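Long-range contact in copper-containing nitrite reductase (Hyphomicrobium denitrificans 1NES1, PDB 6TFO), which probably reduces nitrite to nitric oxide with electrons from cytochrome c, using bound copper ions, and carries a tethered cupredoxin domain that binds a further copper: residues Leu34-Ala39 / Leu72-Gly77. Numbering follows the deposited sequence.
Sequences LRTGIA and LINGEG
A parallel strand pair of the N-terminal cupredoxin domain, next to its copper site, is where Leu34-Ala39 meets Leu72-Gly77, and it illustrates how a side chain can take over when a beta ladder ends. The ladder runs as far as Arg35 and Ile73: Ile73 N donates to Leu34 O at 2.8 Å, and Thr36 N to Ile73 O at 3.0 Å. On one face CD1 of Leu72 reaches across to CB of Leu34 and to the methyl CG2 of Thr36, the side chains of Thr36 and Leu72 crossing at about a right angle. On the other, the side chain of Arg35 starts with CG anti to the backbone N, which sets that CG 3.7 Å from CA of Gly75, and then bends, bringing NH2 obliquely to CG2 of Ile73; a weak, long ion pair joins that nitrogen to Glu319 of a third subunit.

Beyond Ile73 the second chain turns off as a loop, and the hydroxyl of Thr36 continues the pairing. With chi1 at 67°, OG1 sits between its own N and carbonyl carbon, facing the loop. There it accepts an almost straight hydrogen bond from Gly75 N (2.8 Å, 172° at the hydrogen) and donates to Glu76 OE1, also at 2.8 Å, on the syn side and 20° out of the carboxylate plane. The other carboxylate oxygen, OE2, is bonded to Ala78 N and to NE2 of the copper ligand His80, while Thr36 itself packs on His80 and on Met127, another ligand. Together these bonds hold the carboxylate's rotation, with Thr36 as a second-shell residue, and the bond to NE2 would steady the His80 imidazole; the negative charge of Glu76 may also polarise that ring and so influence the copper.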
loop_
_atom_site.group_PDB
_atom_site.type_symbol
_atom_site.label_atom_id
_atom_site.label_comp_id
_atom_site.label_asym_id
_atom_site.label_seq_id
_atom_site.Cartn_x
_atom_site.Cartn_y
_atom_site.Cartn_z
ATOM N N LEU C 34 22.660 11.284 -1.390
ATOM C CA LEU C 34 21.634 12.185 -0.810
ATOM C C LEU C 34 20.336 12.002 -1.590
ATOM O O LEU C 34 20.389 12.048 -2.832
ATOM C CB LEU C 34 22.098 13.638 -0.892
ATOM C CG LEU C 34 23.410 13.971 -0.190
ATOM C CD1 LEU C 34 23.689 15.474 -0.308
ATOM C CD2 LEU C 34 23.404 13.550 1.273
ATOM N N ARG C 35 19.230 11.800 -0.866
ATOM C CA ARG C 35 17.845 11.829 -1.400
ATOM C C ARG C 35 17.200 13.139 -0.920
ATOM O O ARG C 35 17.288 13.445 0.282
ATOM C CB ARG C 35 17.097 10.561 -0.978
ATOM C CG ARG C 35 15.663 10.478 -1.472
ATOM C CD ARG C 35 15.034 9.111 -1.256
ATOM N NE ARG C 35 15.389 8.259 -2.384
ATOM C CZ ARG C 35 16.138 7.153 -2.339
ATOM N NH1 ARG C 35 16.599 6.673 -1.191
ATOM N NH2 ARG C 35 16.387 6.506 -3.465
ATOM N N THR C 36 16.613 13.909 -1.834
ATOM C CA THR C 36 15.818 15.104 -1.481
ATOM C C THR C 36 14.512 14.624 -0.836
ATOM O O THR C 36 14.038 13.537 -1.190
ATOM C CB THR C 36 15.552 15.996 -2.697
ATOM O OG1 THR C 36 14.690 15.273 -3.575
ATOM C CG2 THR C 36 16.821 16.399 -3.403
ATOM N N GLY C 37 13.947 15.416 0.076
ATOM C CA GLY C 37 12.606 15.139 0.624
ATOM C C GLY C 37 12.148 16.191 1.611
ATOM O O GLY C 37 12.660 17.337 1.578
ATOM N N ILE C 38 11.203 15.789 2.461
ATOM C CA ILE C 38 10.582 16.600 3.550
ATOM C C ILE C 38 10.857 15.873 4.865
ATOM O O ILE C 38 10.478 14.710 4.989
ATOM C CB ILE C 38 9.074 16.785 3.293
ATOM C CG1 ILE C 38 8.782 17.290 1.879
ATOM C CG2 ILE C 38 8.444 17.676 4.352
ATOM C CD1 ILE C 38 9.347 18.643 1.566
ATOM N N ALA C 39 11.526 16.527 5.800
ATOM C CA ALA C 39 11.821 15.981 7.140
ATOM C C ALA C 39 11.987 17.163 8.097
ATOM O O ALA C 39 12.366 18.256 7.621
ATOM C CB ALA C 39 13.041 15.104 7.087
ATOM N N LEU C 72 23.279 12.529 -6.026
ATOM C CA LEU C 72 21.980 13.179 -5.697
ATOM C C LEU C 72 20.842 12.407 -6.364
ATOM O O LEU C 72 20.893 12.237 -7.588
ATOM C CB LEU C 72 21.959 14.637 -6.159
ATOM C CG LEU C 72 20.718 15.427 -5.741
ATOM C CD1 LEU C 72 20.564 15.429 -4.226
ATOM C CD2 LEU C 72 20.772 16.848 -6.270
ATOM N N ILE C 73 19.848 11.997 -5.570
ATOM C CA ILE C 73 18.618 11.299 -6.036
ATOM C C ILE C 73 17.404 12.115 -5.580
ATOM O O ILE C 73 17.271 12.379 -4.357
ATOM C CB ILE C 73 18.574 9.863 -5.495
ATOM C CG1 ILE C 73 19.901 9.145 -5.744
ATOM C CG2 ILE C 73 17.380 9.113 -6.072
ATOM C CD1 ILE C 73 19.952 7.735 -5.214
ATOM N N ASN C 74 16.550 12.479 -6.534
ATOM C CA ASN C 74 15.278 13.204 -6.304
ATOM C C ASN C 74 14.296 12.281 -5.567
ATOM O O ASN C 74 13.967 11.221 -6.111
ATOM C CB ASN C 74 14.720 13.680 -7.637
ATOM C CG ASN C 74 13.586 14.660 -7.473
ATOM O OD1 ASN C 74 12.699 14.429 -6.658
ATOM N ND2 ASN C 74 13.607 15.730 -8.256
ATOM N N GLY C 75 13.855 12.668 -4.369
ATOM C CA GLY C 75 12.922 11.883 -3.528
ATOM C C GLY C 75 11.462 12.221 -3.819
ATOM O O GLY C 75 10.685 11.282 -4.102
ATOM N N GLU C 76 11.097 13.510 -3.798
ATOM C CA GLU C 76 9.677 13.957 -3.706
ATOM C C GLU C 76 9.172 14.630 -4.997
ATOM O O GLU C 76 7.966 14.691 -5.163
ATOM C CB GLU C 76 9.510 14.846 -2.478
ATOM C CG GLU C 76 9.815 16.318 -2.721
ATOM C CD GLU C 76 11.215 16.607 -3.230
ATOM O OE1 GLU C 76 12.184 16.041 -2.661
ATOM O OE2 GLU C 76 11.322 17.383 -4.203
ATOM N N GLY C 77 10.032 15.112 -5.889
ATOM C CA GLY C 77 9.622 15.437 -7.275
ATOM C C GLY C 77 9.664 16.922 -7.593
ATOM O O GLY C 77 9.125 17.305 -8.638
#